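Local atomic coordinates of peptidoglycan glycosyltransferase (Burkholderia ambifaria, PDB entry 5UY7), a protein that belongs to the penicillin-binding proteins and carries a domain of the serine beta-lactamase-like fold, an antiparallel sheet with helices on both faces. Residues T440-G445 against D450-G455; Q322-I327 against G459-T464; G483-P488 against D522-L527. All blocks are in the same frame, centred on the assembly; numbering follows the deposited sequence. Where two conformers were deposited one is given.

Contact 1 of 3, residues T440-G445 against D450-G455; sequences TVVAPG and DAAVPG
V442 meets A451 and A452 in the connection between helix 428-442 and strand 459-466 of the beta-lactamase-like domain, where the chain leaves the helix, turns and comes back alongside its last residue. The backbones come within 5.2 Å of each other, measured from V442 CA to A452 CA. The side chain of V442 points toward the returning chain, meeting A451 through CG1 and A452 through CB, while its carbonyl oxygen also touches A452. CG1 lies anti to the carbonyl carbon (chi1 -55°), which turns it to A451, and CG1 reaches A451 CB at 3.8 Å in a methyl-to-methyl contact. The root of the same side chain sits over the next residue: V442 CB is 3.8 Å from A452 N and 4.3 Å from A452 CB. A451 belongs to a short 3-10 segment. The side-chain pairing is apolar. Within 440-445 the last helical turn is already slack, as A443 N makes a weak bond of 3.4 Å to T440 O. Behind the returning segment stands helix 509-526, which A451 touches at F516 and to which A452 O is tied through S517 OG. V442 itself also leans on V458, just before the strand. On the backbone side, V442 O lies 3.8 Å from A452 CB.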
ATOM      1  N   THR A 440      -3.987  -0.655 -13.071  1.00 17.50           N
ATOM      2  CA  THR A 440      -3.232   0.004 -14.134  1.00 14.80           C
ATOM      3  C   THR A 440      -1.769   0.190 -13.759  1.00 17.01           C
ATOM      4  O   THR A 440      -0.933   0.382 -14.650  1.00 19.04           O
ATOM      5  CB  THR A 440      -3.845   1.365 -14.511  1.00 18.46           C
ATOM      6  OG1 THR A 440      -3.605   2.338 -13.478  1.00 18.06           O
ATOM      7  CG2 THR A 440      -5.354   1.232 -14.779  1.00 20.94           C
ATOM      8  N   VAL A 441      -1.445   0.106 -12.466  1.00 16.64           N
ATOM      9  CA  VAL A 441      -0.074   0.309 -12.002  1.00 17.03           C
ATOM     10  C   VAL A 441       0.854  -0.765 -12.558  1.00 18.67           C
ATOM     11  O   VAL A 441       2.022  -0.498 -12.860  1.00 18.56           O
ATOM     12  CB  VAL A 441      -0.043   0.326 -10.462  1.00 17.02           C
ATOM     13  CG1 VAL A 441       1.394   0.331  -9.957  1.00 20.63           C
ATOM     14  CG2 VAL A 441      -0.824   1.520  -9.914  1.00 17.47           C
ATOM     15  N   VAL A 442       0.358  -1.999 -12.688  1.00 18.10           N
ATOM     16  CA  VAL A 442       1.199  -3.119 -13.098  1.00 16.59           C
ATOM     17  C   VAL A 442       1.016  -3.484 -14.567  1.00 21.49           C
ATOM     18  O   VAL A 442       1.756  -4.340 -15.079  1.00 23.83           O
ATOM     19  CB  VAL A 442       0.950  -4.361 -12.211  1.00 18.44           C
ATOM     20  CG1 VAL A 442       1.133  -4.002 -10.748  1.00 18.97           C
ATOM     21  CG2 VAL A 442      -0.437  -4.942 -12.483  1.00 20.43           C
ATOM     22  N   ALA A 443       0.043  -2.868 -15.260  1.00 20.12           N
ATOM     23  CA  ALA A 443      -0.200  -3.055 -16.681  1.00 23.34           C
ATOM     24  C   ALA A 443       0.703  -2.140 -17.496  1.00 26.85           C
ATOM     25  O   ALA A 443       1.273  -1.182 -16.963  1.00 26.94           O
ATOM     26  CB  ALA A 443      -1.667  -2.761 -16.993  1.00 23.67           C
ATOM     27  N   PRO A 444       0.866  -2.400 -18.797  1.00 26.25           N
ATOM     28  CA  PRO A 444       1.607  -1.455 -19.636  1.00 24.31           C
ATOM     29  C   PRO A 444       1.050  -0.049 -19.475  1.00 26.25           C
ATOM     30  O   PRO A 444      -0.166   0.152 -19.421  1.00 27.98           O
ATOM     31  CB  PRO A 444       1.389  -1.995 -21.054  1.00 30.63           C
ATOM     32  CG  PRO A 444       1.169  -3.462 -20.855  1.00 28.68           C
ATOM     33  CD  PRO A 444       0.431  -3.590 -19.554  1.00 29.21           C
ATOM     34  N   GLY A 445       1.955   0.925 -19.393  1.00 28.32           N
ATOM     35  CA  GLY A 445       1.606   2.294 -19.091  1.00 28.58           C
ATOM     36  C   GLY A 445       1.720   2.653 -17.623  1.00 26.92           C
ATOM     37  O   GLY A 445       1.804   3.844 -17.293  1.00 26.81           O
ATOM     38  N   ASP A 450       6.857  -4.900 -13.017  1.00 23.53           N
ATOM     39  CA  ASP A 450       7.499  -6.049 -12.389  1.00 25.77           C
ATOM     40  C   ASP A 450       6.671  -6.635 -11.258  1.00 21.87           C
ATOM     41  O   ASP A 450       7.036  -7.701 -10.737  1.00 23.00           O
ATOM     42  CB  ASP A 450       8.886  -5.670 -11.857  1.00 28.09           C
ATOM     43  CG  ASP A 450       9.913  -5.495 -12.963  1.00 49.51           C
ATOM     44  OD1 ASP A 450       9.546  -5.611 -14.151  1.00 56.18           O
ATOM     45  OD2 ASP A 450      11.094  -5.248 -12.643  1.00 62.77           O
ATOM     46  N   ALA A 451       5.584  -5.978 -10.861  1.00 17.66           N
ATOM     47  CA  ALA A 451       4.679  -6.521  -9.857  1.00 14.77           C
ATOM     48  C   ALA A 451       3.512  -7.278 -10.468  1.00 17.05           C
ATOM     49  O   ALA A 451       2.700  -7.840  -9.728  1.00 17.97           O
ATOM     50  CB  ALA A 451       4.155  -5.403  -8.953  1.00 16.79           C
ATOM     51  N   ALA A 452       3.403  -7.298 -11.791  1.00 16.64           N
ATOM     52  CA  ALA A 452       2.379  -8.096 -12.443  1.00 17.97           C
ATOM     53  C   ALA A 452       2.542  -9.569 -12.083  1.00 16.35           C
ATOM     54  O   ALA A 452       3.653 -10.052 -11.849  1.00 18.46           O
ATOM     55  CB  ALA A 452       2.460  -7.934 -13.958  1.00 18.23           C
ATOM     56  N   VAL A 453       1.416 -10.279 -12.071  1.00 15.75           N
ATOM     57  CA  VAL A 453       1.356 -11.704 -11.740  1.00 15.07           C
ATOM     58  C   VAL A 453       0.775 -12.453 -12.930  1.00 18.22           C
ATOM     59  O   VAL A 453      -0.433 -12.344 -13.197  1.00 17.89           O
ATOM     60  CB  VAL A 453       0.506 -11.941 -10.477  1.00 15.03           C
ATOM     61  CG1 VAL A 453       0.343 -13.433 -10.210  1.00 16.77           C
ATOM     62  CG2 VAL A 453       1.097 -11.220  -9.275  1.00 16.91           C
ATOM     63  N   PRO A 454       1.578 -13.215 -13.670  1.00 19.97           N
ATOM     64  CA  PRO A 454       1.048 -13.939 -14.833  1.00 20.86           C
ATOM     65  C   PRO A 454      -0.158 -14.789 -14.457  1.00 19.65           C
ATOM     66  O   PRO A 454      -0.116 -15.578 -13.503  1.00 22.66           O
ATOM     67  CB  PRO A 454       2.237 -14.798 -15.281  1.00 25.02           C
ATOM     68  CG  PRO A 454       3.445 -14.011 -14.813  1.00 26.70           C
ATOM     69  CD  PRO A 454       3.030 -13.399 -13.502  1.00 22.44           C
ATOM     70  N   GLY A 455      -1.253 -14.594 -15.196  1.00 20.52           N
ATOM     71  CA  GLY A 455      -2.468 -15.352 -14.988  1.00 22.26           C
ATOM     72  C   GLY A 455      -3.497 -14.715 -14.073  1.00 20.01           C
ATOM     73  O   GLY A 455      -4.624 -15.221 -13.998  1.00 19.56           O
TER

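Contact 2 of 3, residues Q322-I327 against G459-T464; sequences QKSSNI and GGKSGT. With SO4 (sulfate ion), chain B.
S324 and K461 meet in what is probably the active-site cleft of this penicillin-binding protein, where the first serine of an SxN-like sequence, S324-S325-N326, faces the lysine of a K(S/T)G-type one, K461-S462-G463. K461 NZ donates to S324 OG at 2.7 Å, and this bond is the direct polar link between the segments. The K461 side chain leaves strand 459-466 without aiming at S324; bends at chi2 (-60°) and chi3 (-76°) swing its amino end across to the hydroxyl. S324 follows helix 317-323 with positive phi, in a Schellman motif, and its CB points toward the strand. With OG swung away from the backbone N (chi1 -161°), the hydroxyl extends to the lysine. A water gives NZ a further partner: it accepts from K461 NZ at 2.8 Å and donates to Q322 O at 3.2 Å, so the amino group is tied through the water to the carbonyl of Q322. A sulfate, probably from the crystallisation liquor, lies along the strand. In the conformer given for S462, which has two, S462 OG donates to sulfate O1 at 3.0 Å, while T464 OG1 makes a weak bond to O3 at 3.3 Å. The sulfate is also hydrogen-bonded to S270 OG. K273 NZ bonds to S324 O and N326 OD1, which joins the helix-start S270-x-x-K273 sequence to this loop. Together these residues are consistent with the SxxK, SxN and K(S/T)G motifs of the penicillin-binding protein family.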
ATOM      1  N   GLN A 322      -1.900   5.692 -12.046  1.00 16.45           N
ATOM      2  CA  GLN A 322      -1.144   4.916 -13.030  1.00 16.67           C
ATOM      3  C   GLN A 322       0.303   5.389 -13.157  1.00 17.57           C
ATOM      4  O   GLN A 322       1.232   4.571 -13.214  1.00 18.15           O
ATOM      5  CB  GLN A 322      -1.852   5.006 -14.387  1.00 15.02           C
ATOM      6  CG  GLN A 322      -1.188   4.237 -15.512  1.00 17.83           C
ATOM      7  CD  GLN A 322      -1.697   4.703 -16.854  1.00 25.51           C
ATOM      8  OE1 GLN A 322      -1.902   5.901 -17.057  1.00 29.04           O
ATOM      9  NE2 GLN A 322      -1.934   3.766 -17.767  1.00 23.20           N
ATOM     10  N   LYS A 323       0.514   6.703 -13.221  1.00 17.72           N
ATOM     11  CA  LYS A 323       1.835   7.279 -13.454  1.00 16.23           C
ATOM     12  C   LYS A 323       2.574   7.622 -12.167  1.00 17.53           C
ATOM     13  O   LYS A 323       3.732   8.064 -12.230  1.00 20.77           O
ATOM     14  CB  LYS A 323       1.698   8.536 -14.323  1.00 18.32           C
ATOM     15  CG  LYS A 323       1.054   8.276 -15.692  1.00 20.30           C
ATOM     16  CD  LYS A 323       1.889   7.319 -16.538  1.00 23.67           C
ATOM     17  CE  LYS A 323       1.297   7.182 -17.937  1.00 23.05           C
ATOM     18  NZ  LYS A 323       2.083   6.239 -18.773  1.00 24.14           N
ATOM     19  N   SER A 324       1.936   7.428 -11.012  1.00 16.31           N
ATOM     20  CA  SER A 324       2.543   7.703  -9.709  1.00 19.03           C
ATOM     21  C   SER A 324       3.004   9.155  -9.616  1.00 16.42           C
ATOM     22  O   SER A 324       4.094   9.453  -9.131  1.00 18.96           O
ATOM     23  CB  SER A 324       3.705   6.746  -9.427  1.00 22.79           C
ATOM     24  OG  SER A 324       3.996   6.715  -8.037  1.00 20.14           O
ATOM     25  N   SER A 325       2.136  10.069 -10.053  1.00 17.21           N
ATOM     26  CA  SER A 325       2.492  11.484 -10.137  1.00 17.00           C
ATOM     27  C   SER A 325       2.430  12.144  -8.758  1.00 17.50           C
ATOM     28  O   SER A 325       1.375  12.148  -8.114  1.00 17.18           O
ATOM     29  CB  SER A 325       1.540  12.182 -11.115  1.00 17.57           C
ATOM     30  OG  SER A 325       1.723  13.592 -11.107  1.00 19.22           O
ATOM     31  N   ASN A 326       3.560  12.700  -8.303  1.00 18.72           N
ATOM     32  CA  ASN A 326       3.558  13.532  -7.098  1.00 17.95           C
ATOM     33  C   ASN A 326       2.747  14.800  -7.299  1.00 19.03           C
ATOM     34  O   ASN A 326       2.038  15.242  -6.386  1.00 18.78           O
ATOM     35  CB  ASN A 326       4.981  13.938  -6.718  1.00 17.85           C
ATOM     36  CG  ASN A 326       5.782  12.803  -6.145  1.00 24.80           C
ATOM     37  OD1 ASN A 326       5.242  11.744  -5.837  1.00 20.48           O
ATOM     38  ND2 ASN A 326       7.084  13.025  -5.975  1.00 28.96           N
ATOM     39  N   ILE A 327       2.889  15.428  -8.466  1.00 17.13           N
ATOM     40  CA  ILE A 327       2.164  16.668  -8.739  1.00 17.29           C
ATOM     41  C   ILE A 327       0.664  16.409  -8.775  1.00 18.73           C
ATOM     42  O   ILE A 327      -0.131  17.192  -8.235  1.00 18.86           O
ATOM     43  CB  ILE A 327       2.672  17.294 -10.047  1.00 18.26           C
ATOM     44  CG1 ILE A 327       4.134  17.700  -9.871  1.00 19.86           C
ATOM     45  CG2 ILE A 327       1.822  18.509 -10.434  1.00 22.77           C
ATOM     46  CD1 ILE A 327       4.821  18.035 -11.156  1.00 23.72           C
ATOM     47  N   GLY A 459      -3.270  -5.661  -8.338  1.00 14.69           N
ATOM     48  CA  GLY A 459      -2.950  -4.244  -8.314  1.00 13.35           C
ATOM     49  C   GLY A 459      -2.302  -3.898  -6.997  1.00 14.26           C
ATOM     50  O   GLY A 459      -2.458  -4.612  -6.001  1.00 15.87           O
ATOM     51  N   GLY A 460      -1.574  -2.788  -6.999  1.00 13.85           N
ATOM     52  CA  GLY A 460      -0.889  -2.352  -5.797  1.00 14.80           C
ATOM     53  C   GLY A 460      -0.012  -1.153  -6.097  1.00 15.33           C
ATOM     54  O   GLY A 460      -0.072  -0.576  -7.186  1.00 18.32           O
ATOM     55  N   LYS A 461       0.813  -0.798  -5.111  1.00 13.54           N
ATOM     56  CA  LYS A 461       1.694   0.356  -5.236  1.00 15.20           C
ATOM     57  C   LYS A 461       3.056   0.082  -4.628  1.00 19.72           C
ATOM     58  O   LYS A 461       3.164  -0.522  -3.554  1.00 17.97           O
ATOM     59  CB  LYS A 461       1.117   1.594  -4.532  1.00 23.08           C
ATOM     60  CG  LYS A 461       0.208   2.437  -5.366  1.00 25.85           C
ATOM     61  CD  LYS A 461       0.888   2.981  -6.606  1.00 17.03           C
ATOM     62  CE  LYS A 461       1.822   4.127  -6.307  1.00 28.88           C
ATOM     63  NZ  LYS A 461       2.579   4.473  -7.525  1.00 36.37           N
ATOM     64  N   SER A 462       4.083   0.578  -5.308  1.00 19.44           N
ATOM     65  CA  SER A 462       5.439   0.602  -4.783  0.63 20.41           C
ATOM     66  C   SER A 462       5.693   1.916  -4.055  1.00 20.12           C
ATOM     67  O   SER A 462       5.038   2.933  -4.306  1.00 21.48           O
ATOM     68  CB  SER A 462       6.459   0.438  -5.911  0.63 23.45           C
ATOM     69  OG  SER A 462       6.467   1.580  -6.748  0.63 22.87           O
ATOM     70  N   GLY A 463       6.654   1.879  -3.141  1.00 19.42           N
ATOM     71  CA  GLY A 463       7.096   3.079  -2.451  1.00 21.90           C
ATOM     72  C   GLY A 463       8.542   2.913  -2.046  1.00 25.01           C
ATOM     73  O   GLY A 463       9.015   1.795  -1.821  1.00 21.08           O
ATOM     74  N   THR A 464       9.257   4.036  -1.962  1.00 24.68           N
ATOM     75  CA  THR A 464      10.659   4.017  -1.566  1.00 27.24           C
ATOM     76  C   THR A 464      10.892   5.015  -0.442  1.00 30.04           C
ATOM     77  O   THR A 464      10.402   6.145  -0.491  1.00 29.24           O
ATOM     78  CB  THR A 464      11.583   4.345  -2.745  1.00 36.32           C
ATOM     79  OG1 THR A 464      11.330   5.681  -3.190  1.00 47.02           O
ATOM     80  CG2 THR A 464      11.344   3.389  -3.895  1.00 32.27           C
TER
HETATM   81  S   SO4 B 701       8.452   4.912  -6.162  1.00 36.53           S
HETATM   82  O1  SO4 B 701       8.336   3.562  -5.601  1.00 39.48           O
HETATM   83  O2  SO4 B 701       7.938   4.926  -7.526  1.00 40.28           O
HETATM   84  O3  SO4 B 701       9.864   5.286  -6.166  1.00 46.73           O
HETATM   85  O4  SO4 B 701       7.724   5.902  -5.379  1.00 36.34           O
HETATM   86  O   HOH W   1       2.003   3.722 -10.208  1.00 22.54           O

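Contact 3 of 3, residues G483-P488 against D522-L527; sequences GMAPMP and DTMRAL
A485, near the end of strand 477-485, meets M524 of helix 509-526: its methyl points toward the helix, and A485 CB lies 4.1 Å from M524 SD, while the preceding M484 turns to the other face of the sheet, among R435 and L438 of helix 428-442 and Y397 of helix 390-401. The carbonyl of A485 also takes part, as the M524 methyl CE comes to 3.8 Å from A485 O. A cis peptide bond then leads into P486, and the sulfur lies over the face of its ring, closest to CD. P486 CD and M524 SD are 3.7 Å apart, with P486 CB and CG each at 4.1 Å from the same atom, and the two side chains cross obliquely. The methionine reaches this place by folding rather than extending: the bend at chi2 (-77°) puts SD over the proline ring, and chi3 (93°) sends CE toward the A485 carbonyl. The contact is by packing alone, mostly apolar and largely buried, and M524 is flanked by Y456 as well. It belongs to the layered core of the beta-lactamase-like fold, in which an antiparallel sheet, here including strand 477-485, carries helices on both of its faces. Beyond P486 the chain turns away from the helix; M487 packs on R435 and E439 of helix 428-442, and a second cis bond precedes P488, whose carbonyl accepts from R435. On the helix side, R525, which also touches a crystal neighbour, forms a salt bridge one turn back: R525 NH2 bonds D522 OD1 at 2.8 Å with an N-H...O angle of 156°, nearly in the guanidinium plane and on the anti lone pair.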
ATOM      1  N   GLY A 483      -0.047  -4.663  -2.203  1.00 14.41           N
ATOM      2  CA  GLY A 483      -1.033  -4.900  -3.238  1.00 14.95           C
ATOM      3  C   GLY A 483      -2.025  -5.961  -2.823  1.00 15.12           C
ATOM      4  O   GLY A 483      -2.044  -6.398  -1.675  1.00 13.46           O
ATOM      5  N   MET A 484      -2.876  -6.359  -3.773  1.00 13.14           N
ATOM      6  CA  MET A 484      -3.969  -7.279  -3.456  1.00 14.92           C
ATOM      7  C   MET A 484      -4.287  -8.104  -4.694  1.00 13.48           C
ATOM      8  O   MET A 484      -3.956  -7.714  -5.815  1.00 15.10           O
ATOM      9  CB  MET A 484      -5.200  -6.502  -2.967  1.00 11.25           C
ATOM     10  CG  MET A 484      -5.752  -5.523  -4.031  1.00 13.07           C
ATOM     11  SD  MET A 484      -6.905  -4.287  -3.382  1.00 14.86           S
ATOM     12  CE  MET A 484      -5.751  -3.261  -2.445  1.00 15.34           C
ATOM     13  N   ALA A 485      -4.903  -9.270  -4.482  1.00 11.60           N
ATOM     14  CA  ALA A 485      -5.112 -10.224  -5.566  1.00 14.50           C
ATOM     15  C   ALA A 485      -6.236 -11.171  -5.179  1.00 14.48           C
ATOM     16  O   ALA A 485      -6.361 -11.516  -4.005  1.00 14.56           O
ATOM     17  CB  ALA A 485      -3.832 -11.031  -5.845  1.00 16.41           C
ATOM     18  N   PRO A 486      -7.050 -11.626  -6.134  1.00 14.27           N
ATOM     19  CA  PRO A 486      -7.099 -11.215  -7.535  1.00 15.52           C
ATOM     20  C   PRO A 486      -8.123 -10.107  -7.682  1.00 20.28           C
ATOM     21  O   PRO A 486      -9.090 -10.075  -6.927  1.00 23.22           O
ATOM     22  CB  PRO A 486      -7.551 -12.486  -8.256  1.00 17.36           C
ATOM     23  CG  PRO A 486      -8.447 -13.166  -7.265  1.00 17.85           C
ATOM     24  CD  PRO A 486      -7.944 -12.774  -5.880  1.00 15.76           C
ATOM     25  N   MET A 487      -7.938  -9.238  -8.635  1.00 14.22           N
ATOM     26  CA  MET A 487      -8.976  -8.264  -8.904  1.00 15.60           C
ATOM     27  C   MET A 487     -10.071  -8.913  -9.749  1.00 20.45           C
ATOM     28  O   MET A 487      -9.809  -9.873 -10.487  1.00 19.53           O
ATOM     29  CB  MET A 487      -8.380  -7.064  -9.631  1.00 15.89           C
ATOM     30  CG  MET A 487      -7.257  -6.376  -8.862  1.00 21.80           C
ATOM     31  SD  MET A 487      -7.867  -5.551  -7.375  1.00 20.24           S
ATOM     32  CE  MET A 487      -6.591  -4.289  -7.191  1.00 15.45           C
ATOM     33  N   PRO A 488     -11.311  -8.398  -9.682  1.00 19.28           N
ATOM     34  CA  PRO A 488     -11.713  -7.191  -8.948  1.00 19.99           C
ATOM     35  C   PRO A 488     -12.125  -7.422  -7.502  1.00 19.79           C
ATOM     36  O   PRO A 488     -12.394  -6.442  -6.800  1.00 20.74           O
ATOM     37  CB  PRO A 488     -12.912  -6.710  -9.736  1.00 21.39           C
ATOM     38  CG  PRO A 488     -13.567  -7.989 -10.143  1.00 21.90           C
ATOM     39  CD  PRO A 488     -12.432  -8.947 -10.462  1.00 23.25           C
ATOM     40  N   ASP A 522       2.118 -17.276  -6.034  1.00 14.74           N
ATOM     41  CA  ASP A 522       2.278 -18.572  -5.382  1.00 15.30           C
ATOM     42  C   ASP A 522       1.113 -18.843  -4.445  1.00 15.20           C
ATOM     43  O   ASP A 522       0.657 -19.990  -4.329  1.00 17.47           O
ATOM     44  CB  ASP A 522       3.593 -18.639  -4.603  1.00 16.41           C
ATOM     45  CG  ASP A 522       4.820 -18.744  -5.493  1.00 24.99           C
ATOM     46  OD1 ASP A 522       4.688 -18.884  -6.731  1.00 24.84           O
ATOM     47  OD2 ASP A 522       5.940 -18.707  -4.939  1.00 20.72           O
ATOM     48  N   THR A 523       0.643 -17.803  -3.745  1.00 16.09           N
ATOM     49  CA  THR A 523      -0.480 -17.968  -2.824  1.00 15.51           C
ATOM     50  C   THR A 523      -1.776 -18.245  -3.576  1.00 14.11           C
ATOM     51  O   THR A 523      -2.536 -19.137  -3.180  1.00 16.69           O
ATOM     52  CB  THR A 523      -0.618 -16.729  -1.932  1.00 14.86           C
ATOM     53  OG1 THR A 523       0.579 -16.579  -1.163  1.00 16.10           O
ATOM     54  CG2 THR A 523      -1.807 -16.876  -0.982  1.00 17.64           C
ATOM     55  N   MET A 524      -2.052 -17.497  -4.656  1.00 15.15           N
ATOM     56  CA  MET A 524      -3.203 -17.819  -5.501  1.00 18.64           C
ATOM     57  C   MET A 524      -3.191 -19.284  -5.919  1.00 16.86           C
ATOM     58  O   MET A 524      -4.207 -19.982  -5.816  1.00 17.89           O
ATOM     59  CB  MET A 524      -3.223 -16.948  -6.760  1.00 21.75           C
ATOM     60  CG  MET A 524      -3.317 -15.467  -6.561  1.00 26.70           C
ATOM     61  SD  MET A 524      -4.967 -14.925  -6.141  1.00 26.15           S
ATOM     62  CE  MET A 524      -4.852 -14.936  -4.347  1.00 29.52           C
ATOM     63  N   ARG A 525      -2.056 -19.760  -6.435  1.00 15.20           N
ATOM     64  CA  ARG A 525      -1.997 -21.140  -6.894  1.00 16.18           C
ATOM     65  C   ARG A 525      -2.237 -22.107  -5.744  1.00 18.64           C
ATOM     66  O   ARG A 525      -2.966 -23.091  -5.899  1.00 20.27           O
ATOM     67  CB  ARG A 525      -0.651 -21.425  -7.568  1.00 19.11           C
ATOM     68  CG  ARG A 525      -0.541 -20.863  -8.985  1.00 25.98           C
ATOM     69  CD  ARG A 525       0.808 -21.234  -9.621  1.00 24.73           C
ATOM     70  NE  ARG A 525       1.890 -20.397  -9.106  1.00 24.94           N
ATOM     71  CZ  ARG A 525       2.099 -19.147  -9.499  1.00 24.78           C
ATOM     72  NH1 ARG A 525       1.304 -18.608 -10.409  1.00 24.79           N
ATOM     73  NH2 ARG A 525       3.095 -18.438  -8.986  1.00 29.22           N
ATOM     74  N   ALA A 526      -1.641 -21.839  -4.578  1.00 17.54           N
ATOM     75  CA  ALA A 526      -1.772 -22.771  -3.464  1.00 17.81           C
ATOM     76  C   ALA A 526      -3.206 -22.841  -2.959  1.00 18.33           C
ATOM     77  O   ALA A 526      -3.635 -23.888  -2.449  1.00 20.60           O
ATOM     78  CB  ALA A 526      -0.825 -22.372  -2.332  1.00 18.74           C
ATOM     79  N   LEU A 527      -3.959 -21.758  -3.113  1.00 16.52           N
ATOM     80  CA  LEU A 527      -5.354 -21.679  -2.688  1.00 17.44           C
ATOM     81  C   LEU A 527      -6.335 -22.075  -3.780  1.00 18.19           C
ATOM     82  O   LEU A 527      -7.546 -21.928  -3.583  1.00 21.35           O
ATOM     83  CB  LEU A 527      -5.676 -20.263  -2.215  1.00 18.12           C
ATOM     84  CG  LEU A 527      -4.883 -19.840  -0.984  1.00 20.43           C
ATOM     85  CD1 LEU A 527      -5.239 -18.419  -0.604  1.00 20.18           C
ATOM     86  CD2 LEU A 527      -5.124 -20.803   0.178  1.00 28.60           C
TER

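Contacts 1 and 2 touch directly, their centres about 13 Å apart. K323 NZ, just before S324, probably hydrogen-bonds G445 O at 2.8 Å, and V441 CG1 packs against G460 O at 3.3 Å, so the chain around contact 1 borders the segments that carry S324 and K461. Contacts 2 and 3 have centres about 21 Å apart but share the sheet: G459 O and M484 N, at 2.9 Å, probably bond neighbouring strands 459-466 and 477-485. Contacts 1 and 3 do not touch; their nearest atoms are about 5 Å apart. The sulfate of contact 2 lies in the probable active site, bonded to S270 and S462.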